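Probable cell division protein WhiA (Thermotoga maritima, PDB 3HYJ) probably binds DNA and is predicted to take part in cell division and chromosome segregation, the present chain being its degenerate N-terminal LAGLIDADG homing-endonuclease-like domain. Local coordinates at residues A[27-32]-A[97-102]; A[35-40]-A[138-143]; A[61-66]-A[89-94]; A[117-122]-A[132-137]. One frame throughout, in Å; residues are numbered along the deposited sequence.

Contact 1 of 4, residues A[27-32]-A[97-102]; sequences EVISEL and ESFMVI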
# COMPACT_ATOMS: atom_id res chain seq x y z
N GLU A 27 -3.59 -9.29 10.81
CA GLU A 27 -3.17 -7.94 10.45
C GLU A 27 -2.12 -7.97 9.34
O GLU A 27 -2.15 -7.13 8.44
CB GLU A 27 -2.62 -7.19 11.67
CG GLU A 27 -3.65 -6.44 12.48
CD GLU A 27 -3.20 -6.15 13.90
OE1 GLU A 27 -2.31 -6.87 14.42
OE2 GLU A 27 -3.75 -5.21 14.52
N VAL A 28 -1.20 -8.92 9.42
CA VAL A 28 -0.20 -9.14 8.39
C VAL A 28 -0.85 -9.58 7.10
O VAL A 28 -0.49 -9.14 6.04
CB VAL A 28 0.83 -10.21 8.83
CG1 VAL A 28 1.56 -10.82 7.63
CG2 VAL A 28 1.81 -9.64 9.81
N ILE A 29 -1.81 -10.48 7.17
CA ILE A 29 -2.49 -10.93 5.96
C ILE A 29 -3.30 -9.80 5.31
O ILE A 29 -3.35 -9.72 4.09
CB ILE A 29 -3.39 -12.17 6.23
CG1 ILE A 29 -2.52 -13.39 6.63
CG2 ILE A 29 -4.21 -12.49 5.01
CD1 ILE A 29 -3.32 -14.62 7.13
N SER A 30 -3.93 -8.93 6.11
CA SER A 30 -4.68 -7.78 5.57
C SER A 30 -3.81 -6.76 4.82
O SER A 30 -4.21 -6.26 3.78
CB SER A 30 -5.43 -7.07 6.69
OG SER A 30 -6.28 -7.99 7.34
N GLU A 31 -2.62 -6.47 5.35
CA GLU A 31 -1.65 -5.64 4.64
C GLU A 31 -1.25 -6.27 3.32
O GLU A 31 -1.18 -5.58 2.29
CB GLU A 31 -0.40 -5.47 5.49
CG GLU A 31 0.53 -4.40 5.03
CD GLU A 31 1.66 -4.18 6.02
OE1 GLU A 31 2.77 -3.79 5.57
OE2 GLU A 31 1.45 -4.39 7.25
N LEU A 32 -0.99 -7.57 3.35
CA LEU A 32 -0.64 -8.30 2.13
C LEU A 32 -1.75 -8.16 1.08
O LEU A 32 -1.45 -7.99 -0.12
CB LEU A 32 -0.32 -9.77 2.42
CG LEU A 32 0.06 -10.64 1.20
CD1 LEU A 32 1.25 -10.08 0.49
CD2 LEU A 32 0.30 -12.10 1.61
N GLU A 97 -4.69 -19.58 -0.70
CA GLU A 97 -5.98 -19.00 -1.06
C GLU A 97 -6.73 -18.28 0.07
O GLU A 97 -7.46 -17.33 -0.21
CB GLU A 97 -6.89 -20.05 -1.71
CG GLU A 97 -7.21 -19.70 -3.15
CD GLU A 97 -7.22 -20.91 -4.04
OE1 GLU A 97 -7.58 -22.00 -3.56
OE2 GLU A 97 -6.86 -20.75 -5.23
N SER A 98 -6.55 -18.69 1.32
CA SER A 98 -7.18 -17.98 2.44
C SER A 98 -6.77 -16.50 2.48
O SER A 98 -7.55 -15.67 2.95
CB SER A 98 -6.89 -18.65 3.79
OG SER A 98 -5.55 -18.46 4.19
N PHE A 99 -5.60 -16.18 1.95
CA PHE A 99 -5.15 -14.78 1.87
C PHE A 99 -6.07 -13.91 1.04
O PHE A 99 -6.26 -12.74 1.36
CB PHE A 99 -3.73 -14.67 1.31
CG PHE A 99 -2.68 -15.35 2.16
CD1 PHE A 99 -1.40 -15.49 1.69
CD2 PHE A 99 -2.99 -15.87 3.43
CE1 PHE A 99 -0.42 -16.13 2.46
CE2 PHE A 99 -2.01 -16.52 4.20
CZ PHE A 99 -0.73 -16.65 3.71
N MET A 100 -6.66 -14.49 0.00
CA MET A 100 -7.40 -13.73 -0.99
C MET A 100 -8.75 -13.24 -0.49
O MET A 100 -9.36 -12.35 -1.10
CB MET A 100 -7.65 -14.60 -2.22
CG MET A 100 -6.39 -15.09 -2.92
SD MET A 100 -5.24 -13.75 -3.34
CE MET A 100 -6.35 -12.49 -4.01
N VAL A 101 -9.19 -13.82 0.62
CA VAL A 101 -10.59 -13.85 0.99
C VAL A 101 -10.80 -13.30 2.41
O VAL A 101 -11.92 -13.29 2.93
CB VAL A 101 -11.07 -15.29 0.81
CG1 VAL A 101 -10.81 -16.12 2.06
CG2 VAL A 101 -12.51 -15.33 0.39
N ILE A 102 -9.72 -12.80 3.02
CA ILE A 102 -9.80 -12.06 4.27
C ILE A 102 -10.56 -10.77 3.96
O ILE A 102 -10.48 -10.24 2.84
CB ILE A 102 -8.37 -11.78 4.87
CG1 ILE A 102 -8.46 -11.31 6.31
CG2 ILE A 102 -7.57 -10.77 4.03
CD1 ILE A 102 -7.08 -11.21 7.00
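Ile29 meets both Phe99 and Ile102 with a different branch for each, and the tight part of the contact is built around it. Its CD1 methyl comes up to the Phe99 ring at CE2 (3.7 Å), the two side chains crossing at about a right angle, while its CG2 methyl lies 3.7 Å from the CD1 methyl of Ile102. This division follows from chi1 of -66°, which sets CG1 beside the backbone N and CG2 opposite that N, next to the carbonyl carbon. Leu32, one helical turn further on, meets the same ring obliquely at a different atom, its CD2 methyl 3.8 Å from Phe99 CD1. Residues 27-32 belong to helix 25-39, whose sequence and position mark it as the first LAGLIDADG helix of the domain. Residues 97-102 lie in the connection that leaves strand 88-93 and runs on to helix 108-122, the second such helix, so the contact lays this connection against the first helix. Ile102 points into the interface with its chain extended (chi1 -167°, chi2 172°), which brings CD1 over the hydroxyl of Ser30. That hydroxyl is hydrogen-bonded to the carbonyl of Glu26 one turn back, so its polar end is satisfied within the helix and its neighbour across the contact can be apolar. No hydrogen bond joins the two segments. The loose side is that of Glu97, Ser98 and Val101, which are exposed to solvent and give the helix almost nothing; Met100 leaves the interface to pack on Ile36 instead.

Contact 2 of 4, residues A[35-40]-A[138-143]; sequences FIKARG and LFEEET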
# COMPACT_ATOMS: atom_id res chain seq x y z
N PHE A 35 -1.34 -4.87 -0.66
CA PHE A 35 -0.35 -4.99 -1.75
C PHE A 35 -0.97 -5.68 -2.92
O PHE A 35 -0.77 -5.25 -4.04
CB PHE A 35 0.86 -5.83 -1.34
CG PHE A 35 1.86 -5.10 -0.50
CD1 PHE A 35 3.06 -4.70 -1.03
CD2 PHE A 35 1.63 -4.88 0.85
CE1 PHE A 35 4.00 -4.04 -0.26
CE2 PHE A 35 2.56 -4.22 1.63
CZ PHE A 35 3.75 -3.80 1.06
N ILE A 36 -1.72 -6.76 -2.65
CA ILE A 36 -2.30 -7.59 -3.71
C ILE A 36 -3.27 -6.74 -4.49
O ILE A 36 -3.18 -6.68 -5.72
CB ILE A 36 -3.01 -8.88 -3.16
CG1 ILE A 36 -2.02 -9.92 -2.66
CG2 ILE A 36 -3.84 -9.56 -4.24
CD1 ILE A 36 -2.67 -11.01 -1.77
N LYS A 37 -4.19 -6.06 -3.82
CA LYS A 37 -5.21 -5.28 -4.55
C LYS A 37 -4.64 -4.07 -5.26
O LYS A 37 -5.14 -3.71 -6.31
CB LYS A 37 -6.35 -4.83 -3.63
CG LYS A 37 -7.15 -5.95 -3.03
CD LYS A 37 -7.87 -6.77 -4.07
CE LYS A 37 -8.98 -7.61 -3.46
NZ LYS A 37 -10.00 -7.90 -4.48
N ALA A 38 -3.62 -3.42 -4.71
CA ALA A 38 -3.04 -2.26 -5.37
C ALA A 38 -2.13 -2.70 -6.54
O ALA A 38 -2.18 -2.08 -7.60
CB ALA A 38 -2.30 -1.39 -4.38
N ARG A 39 -1.35 -3.77 -6.36
CA ARG A 39 -0.30 -4.17 -7.33
C ARG A 39 -0.12 -5.67 -7.66
O ARG A 39 0.87 -6.04 -8.31
CB ARG A 39 1.04 -3.67 -6.80
CG ARG A 39 1.21 -2.21 -6.77
CD ARG A 39 1.37 -1.67 -8.17
NE ARG A 39 1.53 -0.22 -8.12
CZ ARG A 39 1.09 0.62 -9.05
NH1 ARG A 39 0.46 0.17 -10.13
NH2 ARG A 39 1.28 1.93 -8.88
N GLY A 40 -1.03 -6.53 -7.25
CA GLY A 40 -0.84 -7.96 -7.40
C GLY A 40 -1.37 -8.44 -8.72
O GLY A 40 -2.26 -7.83 -9.27
N LEU A 138 -5.88 1.79 -7.22
CA LEU A 138 -6.72 0.67 -6.75
C LEU A 138 -7.82 0.45 -7.76
O LEU A 138 -8.69 1.27 -7.91
CB LEU A 138 -7.33 1.00 -5.39
CG LEU A 138 -8.29 -0.04 -4.80
CD1 LEU A 138 -7.62 -1.42 -4.70
CD2 LEU A 138 -8.76 0.43 -3.43
N PHE A 139 -7.78 -0.66 -8.47
CA PHE A 139 -8.59 -0.75 -9.68
C PHE A 139 -10.02 -1.25 -9.45
O PHE A 139 -10.98 -0.72 -10.03
CB PHE A 139 -7.91 -1.61 -10.72
CG PHE A 139 -8.65 -1.67 -12.01
CD1 PHE A 139 -8.49 -0.67 -12.96
CD2 PHE A 139 -9.56 -2.70 -12.26
CE1 PHE A 139 -9.19 -0.71 -14.15
CE2 PHE A 139 -10.27 -2.75 -13.44
CZ PHE A 139 -10.09 -1.75 -14.39
N GLU A 140 -10.16 -2.29 -8.63
CA GLU A 140 -11.41 -3.00 -8.48
C GLU A 140 -12.44 -2.11 -7.80
O GLU A 140 -12.19 -1.62 -6.72
CB GLU A 140 -11.14 -4.24 -7.67
CG GLU A 140 -12.27 -5.18 -7.49
CD GLU A 140 -11.81 -6.34 -6.64
OE1 GLU A 140 -10.90 -7.08 -7.09
OE2 GLU A 140 -12.31 -6.49 -5.50
N GLU A 141 -13.59 -1.92 -8.43
CA GLU A 141 -14.60 -1.02 -7.87
C GLU A 141 -15.19 -1.47 -6.53
O GLU A 141 -15.33 -0.64 -5.65
CB GLU A 141 -15.69 -0.74 -8.89
CG GLU A 141 -15.21 0.24 -9.95
CD GLU A 141 -16.13 0.34 -11.14
OE1 GLU A 141 -16.08 -0.53 -12.03
OE2 GLU A 141 -16.90 1.32 -11.19
N GLU A 142 -15.49 -2.75 -6.36
CA GLU A 142 -15.99 -3.20 -5.04
C GLU A 142 -15.00 -2.80 -3.95
O GLU A 142 -15.42 -2.21 -2.95
CB GLU A 142 -16.28 -4.73 -4.97
CG GLU A 142 -17.78 -5.10 -4.70
CD GLU A 142 -17.98 -6.48 -4.06
N THR A 143 -13.71 -3.10 -4.14
CA THR A 143 -12.71 -2.83 -3.11
C THR A 143 -12.60 -1.34 -2.83
O THR A 143 -12.51 -0.92 -1.68
CB THR A 143 -11.32 -3.40 -3.47
OG1 THR A 143 -11.40 -4.82 -3.55
CG2 THR A 143 -10.29 -3.04 -2.40
O HOH W 1 -5.03 -1.76 -8.77
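The backbones come together at Ala38 and Leu138, whose CA atoms are 4.9 Å apart, where helix 25-39 nears its end and the chain leaves strand 134-137 for helix 141-155. Helix 25-39 is, by its sequence, the first of the two LAGLIDADG helices of this domain, and the contact ties it to the second LAGLIDADG-like half of the chain. Lys37 does most of the work. Its CB packs against the CD1 methyl of Leu138 (3.8 Å), which also lies close to the Lys37 carbonyl; beyond that point the chain bends at chi2 (-63°) and runs out obliquely to the Glu140 carboxylate. The ammonium nitrogen NZ ends equally near both carboxylate oxygens, 2.9 Å from OE1 and 2.9 Å from OE2 of Glu140, forming a salt bridge whose individual hydrogen bonds are both weak. Glu140 extends from its backbone with CG anti to N (chi1 -175°), and as the N-cap residue of helix 141-155 it puts its negative charge close to the start of that helix, which probably suits the helix dipole. Thr143 grips the carboxylate as well, its OG1 donating to Glu140 OE2 at 2.7 Å from well above the carboxylate plane. This grip probably limits rotation of the carboxylate in front of the lysine. Further along, a water adds to the direct hydrogen bond that Ala38 O receives from Asn137 ND2: it donates to Ala38 O at 3.1 Å and weakly accepts from Phe139 N at 3.0 Å.

Contact 3 of 4, residues A[61-66]-A[89-94]; sequences RLLNLM and IKITAE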
# COMPACT_ATOMS: atom_id res chain seq x y z
N ARG A 61 9.28 -4.29 2.41
CA ARG A 61 8.19 -4.65 3.29
C ARG A 61 7.54 -5.95 2.83
O ARG A 61 7.33 -6.87 3.64
CB ARG A 61 7.15 -3.54 3.34
CG ARG A 61 5.99 -3.81 4.29
CD ARG A 61 6.27 -3.35 5.66
NE ARG A 61 5.10 -3.58 6.51
CZ ARG A 61 5.07 -3.45 7.84
NH1 ARG A 61 6.16 -3.09 8.52
NH2 ARG A 61 3.94 -3.70 8.50
N LEU A 62 7.24 -6.04 1.54
CA LEU A 62 6.64 -7.24 0.97
C LEU A 62 7.44 -8.50 1.33
O LEU A 62 6.85 -9.49 1.77
CB LEU A 62 6.53 -7.13 -0.54
CG LEU A 62 5.79 -8.28 -1.22
CD1 LEU A 62 4.43 -8.51 -0.60
CD2 LEU A 62 5.65 -7.99 -2.69
N LEU A 63 8.76 -8.46 1.16
CA LEU A 63 9.60 -9.63 1.43
C LEU A 63 9.54 -10.03 2.91
O LEU A 63 9.66 -11.21 3.24
CB LEU A 63 11.05 -9.36 1.02
CG LEU A 63 11.27 -8.95 -0.45
CD1 LEU A 63 12.73 -8.54 -0.69
CD2 LEU A 63 10.81 -10.07 -1.42
N ASN A 64 9.35 -9.06 3.79
CA ASN A 64 9.19 -9.33 5.19
C ASN A 64 7.81 -9.95 5.44
O ASN A 64 7.69 -10.89 6.21
CB ASN A 64 9.35 -8.07 6.02
CG ASN A 64 10.76 -7.48 5.96
OD1 ASN A 64 11.74 -8.20 5.75
ND2 ASN A 64 10.86 -6.17 6.15
N LEU A 65 6.78 -9.40 4.81
CA LEU A 65 5.45 -9.98 4.87
C LEU A 65 5.51 -11.48 4.55
O LEU A 65 5.06 -12.34 5.34
CB LEU A 65 4.51 -9.27 3.89
CG LEU A 65 3.57 -8.13 4.34
CD1 LEU A 65 3.86 -7.62 5.75
CD2 LEU A 65 3.51 -6.95 3.31
N MET A 66 6.11 -11.79 3.40
CA MET A 66 6.29 -13.18 2.99
C MET A 66 7.14 -14.03 3.97
O MET A 66 6.88 -15.21 4.13
CB MET A 66 6.90 -13.25 1.59
CG MET A 66 6.03 -12.63 0.50
SD MET A 66 4.26 -12.95 0.67
CE MET A 66 3.63 -12.29 -0.86
N ILE A 89 10.21 -2.99 -9.48
CA ILE A 89 10.74 -4.26 -8.97
C ILE A 89 9.63 -5.30 -9.04
O ILE A 89 8.55 -5.08 -8.50
CB ILE A 89 11.18 -4.12 -7.50
CG1 ILE A 89 12.27 -3.07 -7.35
CG2 ILE A 89 11.66 -5.46 -6.93
CD1 ILE A 89 12.37 -2.51 -5.97
N LYS A 90 9.88 -6.41 -9.72
CA LYS A 90 8.92 -7.51 -9.80
C LYS A 90 9.31 -8.55 -8.75
O LYS A 90 10.34 -9.20 -8.88
CB LYS A 90 8.91 -8.14 -11.20
N ILE A 91 8.48 -8.68 -7.71
CA ILE A 91 8.56 -9.81 -6.78
C ILE A 91 7.48 -10.85 -7.11
O ILE A 91 6.29 -10.51 -7.21
CB ILE A 91 8.37 -9.34 -5.33
CG1 ILE A 91 9.53 -8.41 -4.92
CG2 ILE A 91 8.23 -10.54 -4.38
CD1 ILE A 91 9.29 -7.63 -3.65
N THR A 92 7.90 -12.11 -7.29
CA THR A 92 6.99 -13.24 -7.55
C THR A 92 6.94 -14.16 -6.33
O THR A 92 7.97 -14.66 -5.89
CB THR A 92 7.43 -14.06 -8.78
OG1 THR A 92 7.46 -13.23 -9.96
CG2 THR A 92 6.49 -15.25 -9.02
N ALA A 93 5.73 -14.40 -5.81
CA ALA A 93 5.55 -15.01 -4.49
C ALA A 93 4.44 -16.09 -4.42
O ALA A 93 3.32 -15.91 -4.93
CB ALA A 93 5.27 -13.92 -3.46
N GLU A 94 4.75 -17.20 -3.77
CA GLU A 94 3.75 -18.20 -3.44
C GLU A 94 2.69 -17.56 -2.56
O GLU A 94 2.91 -16.51 -1.96
CB GLU A 94 4.38 -19.41 -2.75
CG GLU A 94 4.98 -20.41 -3.74
CD GLU A 94 5.54 -21.67 -3.10
OE1 GLU A 94 4.85 -22.31 -2.26
OE2 GLU A 94 6.68 -22.04 -3.47
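No ring takes part where Ile91 meets Leu62 and Leu63: neither segment contains an aromatic residue, so no aromatic face or edge is involved, and the flat ends of Arg61 and Asn64 are turned to other parts of the chain. The touching is done by methyl groups. Ile91 points at the helix and its CD1 fits between two leucines, 3.6 Å from Leu63 CD2 and 3.8 Å from Leu62 CD2. Its CG2 methyl stands 4.0 Å from each of the same two leucine carbons, so both branches of the isoleucine are engaged. Leu62 and Ile91 lie alongside each other, pointing opposite ways. An alanine in place of Ile91 would probably strip most of the contact from both leucine CD2 methyls and open a gap between helix and strand. One turn along, Met66 bends at chi2 (-39°) and brings its terminal CE methyl to within 3.5 Å of Ala93 CB. The axes of segments 61-66 and 89-93 run almost parallel, at 8°, 10.4 Å apart, a spacing these side chains fill. Helix 56-68 thus packs on the inner strand 88-93 of the first antiparallel sheet; strand 49-53 pairs with it, Phe51 bonding to the Ile91 backbone, Val73 of strand 73-79 touches the Ile91 side chain, and Leu32 of helix 25-39 closes on Leu62 and Met66.

Contact 4 of 4, residues A[117-122]-A[132-137]; sequences GLFLSG and YHLEIN. With NA (sodium ion), chain D.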
# COMPACT_ATOMS: atom_id res chain seq x y z
N GLY A 117 -0.95 -1.46 3.37
CA GLY A 117 -0.54 -2.21 2.19
C GLY A 117 -0.87 -1.51 0.88
O GLY A 117 -0.07 -1.51 -0.06
N LEU A 118 -2.07 -0.94 0.80
CA LEU A 118 -2.45 -0.16 -0.37
C LEU A 118 -1.45 0.98 -0.64
O LEU A 118 -1.03 1.23 -1.80
CB LEU A 118 -3.84 0.45 -0.18
CG LEU A 118 -5.04 -0.47 -0.33
CD1 LEU A 118 -6.36 0.21 0.18
CD2 LEU A 118 -5.16 -0.94 -1.77
N PHE A 119 -1.08 1.69 0.43
CA PHE A 119 -0.32 2.92 0.26
C PHE A 119 1.14 2.67 -0.09
O PHE A 119 1.70 3.36 -0.91
CB PHE A 119 -0.38 3.80 1.49
CG PHE A 119 0.37 5.07 1.31
CD1 PHE A 119 1.66 5.22 1.81
CD2 PHE A 119 -0.17 6.10 0.57
CE1 PHE A 119 2.37 6.40 1.61
CE2 PHE A 119 0.53 7.29 0.36
CZ PHE A 119 1.80 7.43 0.89
N LEU A 120 1.75 1.71 0.58
CA LEU A 120 3.10 1.28 0.25
C LEU A 120 3.17 0.88 -1.23
O LEU A 120 4.02 1.37 -1.96
CB LEU A 120 3.50 0.08 1.14
CG LEU A 120 4.06 0.41 2.53
CD1 LEU A 120 4.12 -0.81 3.42
CD2 LEU A 120 5.46 1.05 2.40
N SER A 121 2.27 -0.01 -1.64
CA SER A 121 2.38 -0.67 -2.94
C SER A 121 1.86 0.18 -4.09
O SER A 121 2.35 0.08 -5.19
CB SER A 121 1.60 -1.98 -2.94
OG SER A 121 0.22 -1.76 -2.74
N GLY A 122 0.82 0.97 -3.84
CA GLY A 122 0.22 1.72 -4.92
C GLY A 122 -0.05 3.18 -4.61
O GLY A 122 -0.65 3.84 -5.42
N TYR A 132 -1.61 19.71 -1.62
CA TYR A 132 -2.25 18.62 -0.82
C TYR A 132 -2.88 17.54 -1.71
O TYR A 132 -3.96 17.75 -2.29
CB TYR A 132 -3.33 19.14 0.14
CG TYR A 132 -2.91 20.26 1.05
CD1 TYR A 132 -1.64 20.33 1.57
CD2 TYR A 132 -3.83 21.24 1.43
CE1 TYR A 132 -1.26 21.37 2.41
CE2 TYR A 132 -3.47 22.29 2.27
CZ TYR A 132 -2.17 22.34 2.76
OH TYR A 132 -1.79 23.38 3.60
N HIS A 133 -2.24 16.38 -1.78
CA HIS A 133 -2.67 15.35 -2.73
C HIS A 133 -2.09 14.00 -2.36
O HIS A 133 -0.87 13.84 -2.34
CB HIS A 133 -2.20 15.74 -4.14
CG HIS A 133 -2.66 14.83 -5.24
ND1 HIS A 133 -2.95 15.31 -6.50
CD2 HIS A 133 -2.84 13.49 -5.29
CE1 HIS A 133 -3.32 14.30 -7.27
NE2 HIS A 133 -3.27 13.19 -6.56
N LEU A 134 -2.97 13.04 -2.07
CA LEU A 134 -2.57 11.66 -1.79
C LEU A 134 -3.46 10.74 -2.58
O LEU A 134 -4.69 10.85 -2.51
CB LEU A 134 -2.69 11.34 -0.30
CG LEU A 134 -2.30 9.92 0.17
CD1 LEU A 134 -1.73 9.97 1.60
CD2 LEU A 134 -3.45 8.91 0.09
N GLU A 135 -2.87 9.83 -3.34
CA GLU A 135 -3.67 8.92 -4.13
C GLU A 135 -3.14 7.52 -3.96
O GLU A 135 -1.98 7.34 -3.57
CB GLU A 135 -3.67 9.35 -5.60
CG GLU A 135 -2.39 9.06 -6.34
CD GLU A 135 -2.42 9.57 -7.77
OE1 GLU A 135 -3.31 10.41 -8.09
OE2 GLU A 135 -1.55 9.12 -8.56
N ILE A 136 -4.02 6.55 -4.21
CA ILE A 136 -3.65 5.16 -4.23
C ILE A 136 -4.25 4.45 -5.44
O ILE A 136 -5.47 4.37 -5.58
CB ILE A 136 -4.16 4.43 -3.02
CG1 ILE A 136 -3.59 5.06 -1.75
CG2 ILE A 136 -3.77 2.95 -3.12
CD1 ILE A 136 -4.15 4.42 -0.51
N ASN A 137 -3.38 3.91 -6.29
CA ASN A 137 -3.82 3.06 -7.38
C ASN A 137 -4.62 1.90 -6.83
O ASN A 137 -4.10 1.14 -6.03
CB ASN A 137 -2.60 2.51 -8.12
CG ASN A 137 -2.98 1.72 -9.35
OD1 ASN A 137 -3.23 2.31 -10.41
ND2 ASN A 137 -3.05 0.39 -9.21
NA NA D . -2.40 17.19 -7.46
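The second LAGLIDADG helix of the domain, 108-122, meets strand 134-137 of the second antiparallel sheet here, the axes of the two short segments crossing at 85° with 7.3 Å between them. Ile136 fills the crossing. Its CG2 methyl packs on Leu118 CB at 3.9 Å, and its CG1 lies at the edge of the Phe119 ring, near the ring plane. Phe119 extends with CG anti to its backbone N (chi1 -179°), which carries the ring along the strand until CE2 reaches the CD1 methyl of Leu134 at 3.7 Å. Replacing Ile136 with a serine would probably leave the Leu118 CB and the Phe119 ring edge without apolar cover and place a hydroxyl in a buried setting. Backbone atoms close the other end: Asn137 N donates to Gly122 O at 2.9 Å, from above the carbonyl plane. Active LAGLIDADG enzymes carry a metal-binding acid near the foot of each such helix; Gly122 probably occupies that place here, in keeping with a degenerate domain. Within the helix Gly117 O accepts from Ser121 N and from Ser121 OG, which arrive from opposite faces of its plane. Along the strand, away from the helix, His133 NE2 donates to Glu135 OE1 at 3.2 Å, the carboxylate oxygen lying close to the imidazole plane. This bond leaves the other ring nitrogen for metal: His133 ND1 binds a sodium ion at 2.2 Å, together with His131.

Overall arrangement
Helix 25-39 joins contacts 1 and 2, whose centres are about 13 Å apart and which touch where Met100 packs on Ile36. Contact 3 adjoins it, joined to contact 1 by the Glu31-Arg61 salt bridge and to contact 2 by Phe35, which packs on Leu62 and Leu65. Contacts 2 and 4, about 11 Å between centres, meet through two probable hydrogen bonds: Arg39 NE to Ser121 O (3.1 Å) joins the two LAGLIDADG helices, and Asn137 ND2 to Ala38 O (3.1 Å) ties the first to strand 134-137. The halves are joined by the helix pair and the end of that strand, while the sodium ion bound by His131 and His133 sits at the far end of contact 4.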